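Local coordinates for alpha-L-rhamnosidase (Streptomyces avermitilis, PDB 3W5M), which hydrolyses terminal non-reducing alpha-L-rhamnose residues, releasing L-rhamnose from citrus flavonoids and gum arabic, at residues Y359-T362 with S363-P367; L20-A23 with H24-L27; S751-T754 with P755-V758. All blocks are in the same frame, centred on the assembly; numbering follows the deposited sequence. Where two conformers were deposited one is given.

The three contacts are local: two turns and one helix start. Along the chain they come in the order interaction 2, interaction 1, interaction 3. Interaction 2 leads into strand 26-32 of the N-terminal immunoglobulin-like domain. Interaction 1, in the alpha-L-rhamnosidase N-terminal domain region, joins strands 353-360 and 368-377, which belong to two different sheets. Interaction 3 starts helix 756-777 in the six-hairpin glycosidase domain. The centres of interactions 1 and 2 are about 26 Å apart; their nearest atoms, about 9 Å apart, do not meet. Interaction 3 lies about 60 Å from interaction 1 and about 45 Å from interaction 2, centre to centre. The contacts thus lie in three separate family regions.

Interaction 1 (Y359-T362 with S363-P367); sequences YDVT and SSVRP
Val365 sets CG1 anti to its carbonyl carbon (chi1 -66°). This leaves CG2 between the backbone N and the carbonyl carbon, 3.3 Å from Thr362 O. The CG1 branch points back at Val361, 4.5 Å from Val361 CG2. Residues Val361 to Ser364 form a type I beta turn. Ser364 N donates to Val361 O at 3.0 Å, from above the carbonyl plane. Val365 N extends the turn with a weak bond to the same oxygen at 3.4 Å. One carbonyl thus takes two N-H groups.

Asp360 organises the start of the turn. Its OD1 accepts from Thr362 N at 3.0 Å, nearly along the C-O axis and with an N-H...O angle of 164°. This is an Asx turn. Water 1 donates to Asp360 OD1 and accepts from Ser363 N. Water 2 donates to Thr362 O at 2.6 Å and, over a longer distance, to Val365 O.

The turn lies in the alpha-L-rhamnosidase N-terminal domain region and passes from strand 353-360 of one beta-sheet to strand 368-377 of another. Thr362 OG1 bonds to Ala319 N. The valine branches pack on Ala319 and Leu333. The Asp360 carboxylate and the two waters meet backbone N-H and C=O groups of the turn. Arg320 forms a long, weak ion pair with Asp360, and the arginine charge probably steadies the carboxylate only modestly.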
ATOM      1  N   TYR A 359      21.434  -5.616  -1.348  1.00 19.22           N
ATOM      2  CA  TYR A 359      21.405  -7.057  -1.093  1.00 20.45           C
ATOM      3  C   TYR A 359      22.800  -7.586  -0.867  1.00 20.95           C
ATOM      4  O   TYR A 359      23.736  -7.178  -1.543  1.00 19.33           O
ATOM      5  CB  TYR A 359      20.751  -7.818  -2.258  1.00 20.32           C
ATOM      6  CG  TYR A 359      19.387  -7.309  -2.656  1.00 21.32           C
ATOM      7  CD1 TYR A 359      18.232  -7.714  -1.952  1.00 22.21           C
ATOM      8  CD2 TYR A 359      19.234  -6.423  -3.743  1.00 20.95           C
ATOM      9  CE1 TYR A 359      16.966  -7.254  -2.311  1.00 22.27           C
ATOM     10  CE2 TYR A 359      17.957  -5.959  -4.103  1.00 24.44           C
ATOM     11  CZ  TYR A 359      16.835  -6.384  -3.379  1.00 24.96           C
ATOM     12  OH  TYR A 359      15.565  -5.926  -3.731  1.00 28.45           O
ATOM     13  N   ASP A 360      22.915  -8.504   0.097  1.00 22.01           N
ATOM     14  CA  ASP A 360      24.160  -9.211   0.355  1.00 22.14           C
ATOM     15  C   ASP A 360      24.213 -10.416  -0.574  1.00 22.48           C
ATOM     16  O   ASP A 360      23.411 -11.359  -0.433  1.00 22.74           O
ATOM     17  CB  ASP A 360      24.174  -9.682   1.815  1.00 24.20           C
ATOM     18  CG  ASP A 360      25.439 -10.478   2.180  1.00 27.87           C
ATOM     19  OD1 ASP A 360      26.099 -11.068   1.281  1.00 27.40           O
ATOM     20  OD2 ASP A 360      25.767 -10.500   3.384  1.00 30.83           O
ATOM     21  N   VAL A 361      25.153 -10.417  -1.508  1.00 21.04           N
ATOM     22  CA  VAL A 361      25.252 -11.510  -2.464  1.00 22.15           C
ATOM     23  C   VAL A 361      26.625 -12.187  -2.441  1.00 21.64           C
ATOM     24  O   VAL A 361      27.025 -12.813  -3.416  1.00 25.25           O
ATOM     25  CB  VAL A 361      24.856 -11.094  -3.898  1.00 22.16           C
ATOM     26  CG1 VAL A 361      23.380 -10.664  -3.943  1.00 22.57           C
ATOM     27  CG2 VAL A 361      25.808 -10.018  -4.454  1.00 20.45           C
ATOM     28  N   THR A 362      27.318 -12.067  -1.320  1.00 23.30           N
ATOM     29  CA  THR A 362      28.658 -12.628  -1.163  1.00 25.85           C
ATOM     30  C   THR A 362      28.715 -14.098  -1.600  1.00 28.87           C
ATOM     31  O   THR A 362      29.635 -14.499  -2.318  1.00 28.78           O
ATOM     32  CB  THR A 362      29.146 -12.481   0.293  1.00 26.49           C
ATOM     33  OG1 THR A 362      29.161 -11.098   0.630  1.00 24.57           O
ATOM     34  CG2 THR A 362      30.594 -13.020   0.465  1.00 25.66           C
ATOM     35  N   SER A 363      27.724 -14.887  -1.202  1.00 28.75           N
ATOM     36  CA  SER A 363      27.817 -16.345  -1.434  1.00 31.78           C
ATOM     37  C   SER A 363      27.288 -16.774  -2.798  1.00 29.55           C
ATOM     38  O   SER A 363      27.385 -17.958  -3.169  1.00 31.84           O
ATOM     39  CB  SER A 363      27.149 -17.125  -0.298  1.00 32.40           C
ATOM     40  OG  SER A 363      25.770 -16.839  -0.253  1.00 36.43           O
ATOM     41  N   SER A 364      26.765 -15.810  -3.560  1.00 27.15           N
ATOM     42  CA  SER A 364      26.254 -16.038  -4.896  1.00 28.01           C
ATOM     43  C   SER A 364      27.255 -15.772  -6.004  1.00 27.38           C
ATOM     44  O   SER A 364      27.099 -16.291  -7.096  1.00 30.19           O
ATOM     45  CB  SER A 364      25.002 -15.189  -5.138  1.00 31.94           C
ATOM     46  OG  SER A 364      23.827 -15.966  -5.062  1.00 38.61           O
ATOM     47  N   VAL A 365      28.283 -14.969  -5.752  1.00 27.77           N
ATOM     48  CA  VAL A 365      29.235 -14.659  -6.825  1.00 28.05           C
ATOM     49  C   VAL A 365      30.197 -15.828  -7.002  1.00 26.86           C
ATOM     50  O   VAL A 365      30.380 -16.602  -6.072  1.00 30.77           O
ATOM     51  CB  VAL A 365      30.031 -13.360  -6.571  1.00 28.57           C
ATOM     52  CG1 VAL A 365      29.098 -12.156  -6.596  1.00 29.69           C
ATOM     53  CG2 VAL A 365      30.764 -13.424  -5.246  1.00 29.89           C
ATOM     54  N   ARG A 366      30.786 -15.927  -8.186  1.00 26.88           N
ATOM     55  CA  ARG A 366      31.662 -17.048  -8.566  1.00 29.02           C
ATOM     56  C   ARG A 366      32.976 -16.579  -9.150  1.00 30.15           C
ATOM     57  O   ARG A 366      33.039 -15.494  -9.756  1.00 28.75           O
ATOM     58  CB  ARG A 366      30.984 -17.903  -9.646  1.00 28.28           C
ATOM     59  CG  ARG A 366      29.690 -18.557  -9.233  1.00 29.79           C
ATOM     60  CD  ARG A 366      29.093 -19.303 -10.423  1.00 30.09           C
ATOM     61  NE  ARG A 366      27.839 -19.960 -10.050  1.00 31.15           N
ATOM     62  CZ  ARG A 366      27.059 -20.658 -10.876  1.00 31.11           C
ATOM     63  NH1 ARG A 366      27.397 -20.850 -12.150  1.00 30.19           N
ATOM     64  NH2 ARG A 366      25.943 -21.191 -10.405  1.00 31.14           N
ATOM     65  N   PRO A 367      34.032 -17.410  -9.010  1.00 30.00           N
ATOM     66  CA  PRO A 367      35.213 -17.211  -9.838  1.00 32.23           C
ATOM     67  C   PRO A 367      34.856 -17.525 -11.268  1.00 31.89           C
ATOM     68  O   PRO A 367      34.084 -18.444 -11.517  1.00 34.83           O
ATOM     69  CB  PRO A 367      36.199 -18.278  -9.326  1.00 31.64           C
ATOM     70  CG  PRO A 367      35.379 -19.274  -8.578  1.00 33.65           C
ATOM     71  CD  PRO A 367      34.242 -18.466  -7.996  1.00 32.25           C
TER
HETATM   72  O   HOH W   1      25.843 -13.935   0.936  1.00 33.37           O
HETATM   73  O   HOH W   2      31.540 -16.027  -3.079  1.00 35.16           O

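Interaction 2 (L20-A23 with H24-L27); sequences LDAA and HPRL
Leu20 and Pro25 meet through a methyl group and a ring carbon, Leu20 CD2 lying 3.8 Å from Pro25 CB. The two side chains approach at a slant. Leu20 holds CG anti to its backbone N (chi1 -177°). Its CB is directed toward the 24-27 segment, and CD2 makes the touch. Ala22 adds its methyl to the same neighbour, with Ala22 CB 4.0 Å from Pro25 CA. The backbone closes in as well: Ala22 O and Ala23 C each lie 3.5 Å from Pro25 CD. No hydrogen bond joins the two halves of the turn, so its direct contacts are van der Waals.

His24 CB is directed away from residues 20-23, yet the ring stays beside Ala23. Ala23 C lies over one ring face, 3.4 Å from His24 CG. The Ala23 methyl is also near the ring, with Ala23 CB 3.7 Å from His24 CD2.

The next shell fixes these groups. His24 ND1 is hydrogen-bonded to Tyr75 O, which probably fixes the ring's rotation. Tyr75 also shares a backbone hydrogen bond with Pro25. Asp21 anchors the other end through Met113 N and the hydroxyl of Tyr356.

The turn leads directly into strand 26-32 of the N-terminal immunoglobulin-like domain. Leu20 and Pro25 both pack on Val11 of strand 10-11 and on Trp108 of strand 106-110. They therefore lie between strands of two different sheets, at the entry to strand 26-32.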
ATOM      1  N   LEU A  20      21.855   1.480   4.937  1.00 20.98           N
ATOM      2  CA  LEU A  20      21.194   2.562   5.666  1.00 21.97           C
ATOM      3  C   LEU A  20      21.957   3.847   5.361  1.00 23.80           C
ATOM      4  O   LEU A  20      23.167   3.921   5.621  1.00 24.11           O
ATOM      5  CB  LEU A  20      21.213   2.271   7.169  1.00 22.33           C
ATOM      6  CG  LEU A  20      20.501   3.265   8.095  1.00 23.43           C
ATOM      7  CD1 LEU A  20      18.995   3.156   7.932  1.00 25.30           C
ATOM      8  CD2 LEU A  20      20.861   3.002   9.550  1.00 24.02           C
ATOM      9  N   ASP A  21      21.260   4.859   4.844  1.00 23.49           N
ATOM     10  CA  ASP A  21      21.919   6.087   4.431  1.00 24.70           C
ATOM     11  C   ASP A  21      21.887   7.257   5.424  1.00 25.08           C
ATOM     12  O   ASP A  21      22.489   8.295   5.145  1.00 24.87           O
ATOM     13  CB  ASP A  21      21.430   6.527   3.028  1.00 26.80           C
ATOM     14  CG  ASP A  21      22.129   5.756   1.895  1.00 27.90           C
ATOM     15  OD1 ASP A  21      23.139   5.073   2.164  1.00 30.63           O
ATOM     16  OD2 ASP A  21      21.668   5.825   0.732  1.00 27.22           O
ATOM     17  N   ALA A  22      21.232   7.088   6.576  1.00 25.62           N
ATOM     18  CA  ALA A  22      21.162   8.143   7.601  1.00 25.82           C
ATOM     19  C   ALA A  22      22.567   8.614   7.998  1.00 26.29           C
ATOM     20  O   ALA A  22      23.455   7.788   8.235  1.00 23.32           O
ATOM     21  CB  ALA A  22      20.405   7.645   8.830  1.00 25.62           C
ATOM     22  N   ALA A  23      22.785   9.937   8.030  1.00 23.73           N
ATOM     23  CA  ALA A  23      24.063  10.479   8.521  1.00 23.34           C
ATOM     24  C   ALA A  23      24.259  10.246  10.030  1.00 22.28           C
ATOM     25  O   ALA A  23      25.393  10.037  10.533  1.00 22.52           O
ATOM     26  CB  ALA A  23      24.178  11.968   8.182  1.00 24.82           C
ATOM     27  N   HIS A  24      23.154  10.301  10.760  1.00 21.53           N
ATOM     28  CA  HIS A  24      23.157  10.100  12.201  1.00 21.68           C
ATOM     29  C   HIS A  24      22.131   9.053  12.587  1.00 20.73           C
ATOM     30  O   HIS A  24      21.064   9.375  13.161  1.00 21.03           O
ATOM     31  CB  HIS A  24      22.876  11.437  12.898  1.00 25.93           C
ATOM     32  CG  HIS A  24      23.833  12.509  12.487  1.00 28.52           C
ATOM     33  ND1 HIS A  24      25.107  12.597  13.000  1.00 31.90           N
ATOM     34  CD2 HIS A  24      23.733  13.482  11.552  1.00 30.08           C
ATOM     35  CE1 HIS A  24      25.741  13.608  12.435  1.00 31.41           C
ATOM     36  NE2 HIS A  24      24.933  14.158  11.548  1.00 31.11           N
ATOM     37  N   PRO A  25      22.444   7.764  12.282  1.00 21.20           N
ATOM     38  CA  PRO A  25      21.472   6.689  12.564  1.00 20.32           C
ATOM     39  C   PRO A  25      21.111   6.660  14.044  1.00 19.82           C
ATOM     40  O   PRO A  25      21.987   6.829  14.891  1.00 22.30           O
ATOM     41  CB  PRO A  25      22.205   5.392  12.143  1.00 21.04           C
ATOM     42  CG  PRO A  25      23.620   5.775  11.925  1.00 22.20           C
ATOM     43  CD  PRO A  25      23.665   7.258  11.652  1.00 19.58           C
ATOM     44  N   ARG A  26      19.838   6.420  14.350  1.00 20.31           N
ATOM     45  CA  ARG A  26      19.341   6.485  15.737  1.00 18.96           C
ATOM     46  C   ARG A  26      19.353   5.117  16.380  1.00 20.01           C
ATOM     47  O   ARG A  26      18.731   4.175  15.876  1.00 19.79           O
ATOM     48  CB  ARG A  26      17.947   7.088  15.777  1.00 20.41           C
ATOM     49  CG  ARG A  26      17.951   8.562  15.368  1.00 21.60           C
ATOM     50  CD  ARG A  26      16.521   9.076  15.122  1.00 20.99           C
ATOM     51  NE  ARG A  26      15.920   8.354  14.004  1.00 21.68           N
ATOM     52  CZ  ARG A  26      14.618   8.369  13.705  1.00 22.60           C
ATOM     53  NH1 ARG A  26      13.762   9.080  14.432  1.00 23.40           N
ATOM     54  NH2 ARG A  26      14.183   7.663  12.680  1.00 21.90           N
ATOM     55  N   LEU A  27      20.019   5.032  17.521  1.00 18.96           N
ATOM     56  CA  LEU A  27      20.309   3.763  18.184  1.00 20.07           C
ATOM     57  C   LEU A  27      19.340   3.574  19.346  1.00 19.73           C
ATOM     58  O   LEU A  27      18.980   4.556  20.034  1.00 21.92           O
ATOM     59  CB  LEU A  27      21.751   3.828  18.720  1.00 19.24           C
ATOM     60  CG  LEU A  27      22.850   4.122  17.684  1.00 20.59           C
ATOM     61  CD1 LEU A  27      24.189   4.258  18.402  1.00 21.94           C
ATOM     62  CD2 LEU A  27      22.909   3.008  16.669  1.00 20.75           C
TER

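Interaction 3 (S751-T754 with P755-V758); sequences SDET and PKDV
Thr754 meets Pro755 through its CB and methyl, and the two side chains cross at about a right angle. From CB outward, Thr754 CB lies 3.4 Å from Pro755 N. The methyl is anti to the backbone N (chi1 -50°, measured to OG1), which lays Thr754 CG2 3.5 Å from Pro755 CD. The same methyl faces the first helical turn, where Thr754 CG2 comes 4.4 Å from Val758 CB. The other branch, OG1, is hydrogen-bonded to the hydroxyl of Thr811. The side chain thus has an apolar branch on the helix start and a polar branch on a neighbouring loop.

Pro755 is the N-cap residue of helix 756-777. Its ring has no side-chain acceptor to cap the first helical N-H groups, and its own N carries no proton. Its carbonyl takes a weak bond from Val758 N at 3.3 Å.

On another side of the chain, Glu753 and Lys756 pass at a slant. Glu753 bends at chi2 (84°), and its OE2 comes 3.9 Å from Lys756 CE. The charged atoms stand farther apart, with Glu753 OE2 4.9 Å from Lys756 NZ. The two groups also have other partners: Glu753 OE1 is hydrogen-bonded to Asn749 ND2, and Lys756 NZ to Gly743 O.

Beyond the helix start, Thr754 packs on helix 812-820 and Val758 on helix 783-800, two other helices of the (alpha/alpha)6-barrel catalytic domain. The Lys756 side chain is about 9 Å from that of Trp695, which binds rhamnose. Across the junction, Thr754 lies against its bonded neighbour Pro755 and only loosely near Val758, with no polar bond between the two segments. Glu753 and Lys756 form no salt bridge, and their opposite charges probably add only a modest attraction.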
ATOM      1  N   SER A 751     -26.704   8.392   7.608  1.00 38.51           N
ATOM      2  CA  SER A 751     -27.759   9.413   7.528  0.50 41.90           C
ATOM      3  C   SER A 751     -27.766  10.374   8.724  1.00 44.97           C
ATOM      4  O   SER A 751     -28.781  10.538   9.416  1.00 43.67           O
ATOM      5  CB  SER A 751     -29.141   8.775   7.327  0.50 41.38           C
ATOM      6  OG  SER A 751     -30.122   9.779   7.114  0.50 41.81           O
ATOM      7  N   ASP A 752     -26.619  11.005   8.962  1.00 41.71           N
ATOM      8  CA  ASP A 752     -26.440  11.938  10.073  1.00 42.72           C
ATOM      9  C   ASP A 752     -25.310  12.850   9.609  1.00 41.95           C
ATOM     10  O   ASP A 752     -24.178  12.733  10.090  1.00 42.71           O
ATOM     11  CB  ASP A 752     -26.057  11.158  11.342  1.00 39.79           C
ATOM     12  CG  ASP A 752     -26.333  11.924  12.649  1.00 43.68           C
ATOM     13  OD1 ASP A 752     -27.167  12.854  12.656  1.00 42.03           O
ATOM     14  OD2 ASP A 752     -25.726  11.562  13.694  1.00 39.41           O
ATOM     15  N   GLU A 753     -25.619  13.723   8.648  1.00 39.92           N
ATOM     16  CA  GLU A 753     -24.621  14.542   7.960  1.00 39.70           C
ATOM     17  C   GLU A 753     -24.223  15.832   8.699  1.00 37.93           C
ATOM     18  O   GLU A 753     -24.999  16.780   8.777  1.00 37.77           O
ATOM     19  CB  GLU A 753     -25.094  14.873   6.539  1.00 42.87           C
ATOM     20  CG  GLU A 753     -24.139  15.751   5.726  1.00 46.60           C
ATOM     21  CD  GLU A 753     -23.017  14.967   5.037  1.00 49.51           C
ATOM     22  OE1 GLU A 753     -23.105  13.715   4.949  1.00 51.67           O
ATOM     23  OE2 GLU A 753     -22.039  15.608   4.578  1.00 46.66           O
ATOM     24  N   THR A 754     -22.999  15.863   9.219  1.00 34.39           N
ATOM     25  CA  THR A 754     -22.460  17.062   9.869  1.00 33.92           C
ATOM     26  C   THR A 754     -22.107  18.127   8.846  1.00 33.66           C
ATOM     27  O   THR A 754     -21.426  17.836   7.846  1.00 35.54           O
ATOM     28  CB  THR A 754     -21.193  16.740  10.698  1.00 32.82           C
ATOM     29  OG1 THR A 754     -21.449  15.623  11.554  1.00 32.04           O
ATOM     30  CG2 THR A 754     -20.740  17.960  11.550  1.00 32.10           C
ATOM     31  N   PRO A 755     -22.552  19.385   9.088  1.00 34.36           N
ATOM     32  CA  PRO A 755     -22.179  20.534   8.265  1.00 32.40           C
ATOM     33  C   PRO A 755     -20.662  20.638   8.091  1.00 34.12           C
ATOM     34  O   PRO A 755     -19.914  20.578   9.065  1.00 34.07           O
ATOM     35  CB  PRO A 755     -22.710  21.735   9.054  1.00 32.67           C
ATOM     36  CG  PRO A 755     -23.840  21.180   9.849  1.00 33.48           C
ATOM     37  CD  PRO A 755     -23.471  19.760  10.184  1.00 33.70           C
ATOM     38  N   LYS A 756     -20.226  20.773   6.845  1.00 34.49           N
ATOM     39  CA  LYS A 756     -18.807  20.733   6.509  1.00 34.00           C
ATOM     40  C   LYS A 756     -18.014  21.924   7.041  1.00 34.24           C
ATOM     41  O   LYS A 756     -16.812  21.804   7.242  1.00 31.40           O
ATOM     42  CB  LYS A 756     -18.616  20.545   4.991  1.00 35.02           C
ATOM     43  CG  LYS A 756     -19.165  19.216   4.486  1.00 38.52           C
ATOM     44  CD  LYS A 756     -19.236  19.181   2.972  1.00 39.91           C
ATOM     45  CE  LYS A 756     -19.577  17.784   2.501  1.00 42.84           C
ATOM     46  NZ  LYS A 756     -19.534  17.750   1.014  1.00 46.58           N
ATOM     47  N   ASP A 757     -18.668  23.073   7.280  1.00 35.26           N
ATOM     48  CA  ASP A 757     -17.965  24.224   7.881  1.00 34.37           C
ATOM     49  C   ASP A 757     -17.634  24.011   9.370  1.00 32.40           C
ATOM     50  O   ASP A 757     -16.594  24.450   9.832  1.00 34.59           O
ATOM     51  CB  ASP A 757     -18.696  25.564   7.660  1.00 35.52           C
ATOM     52  CG  ASP A 757     -20.148  25.544   8.146  1.00 36.58           C
ATOM     53  OD1 ASP A 757     -20.813  24.488   8.085  1.00 36.82           O
ATOM     54  OD2 ASP A 757     -20.638  26.615   8.570  1.00 37.89           O
ATOM     55  N   VAL A 758     -18.499  23.317  10.099  1.00 32.64           N
ATOM     56  CA  VAL A 758     -18.208  22.887  11.477  1.00 33.36           C
ATOM     57  C   VAL A 758     -16.977  21.959  11.463  1.00 33.82           C
ATOM     58  O   VAL A 758     -16.034  22.133  12.239  1.00 31.75           O
ATOM     59  CB  VAL A 758     -19.414  22.154  12.107  1.00 36.98           C
ATOM     60  CG1 VAL A 758     -19.083  21.594  13.488  1.00 37.77           C
ATOM     61  CG2 VAL A 758     -20.616  23.086  12.201  1.00 38.26           C
TER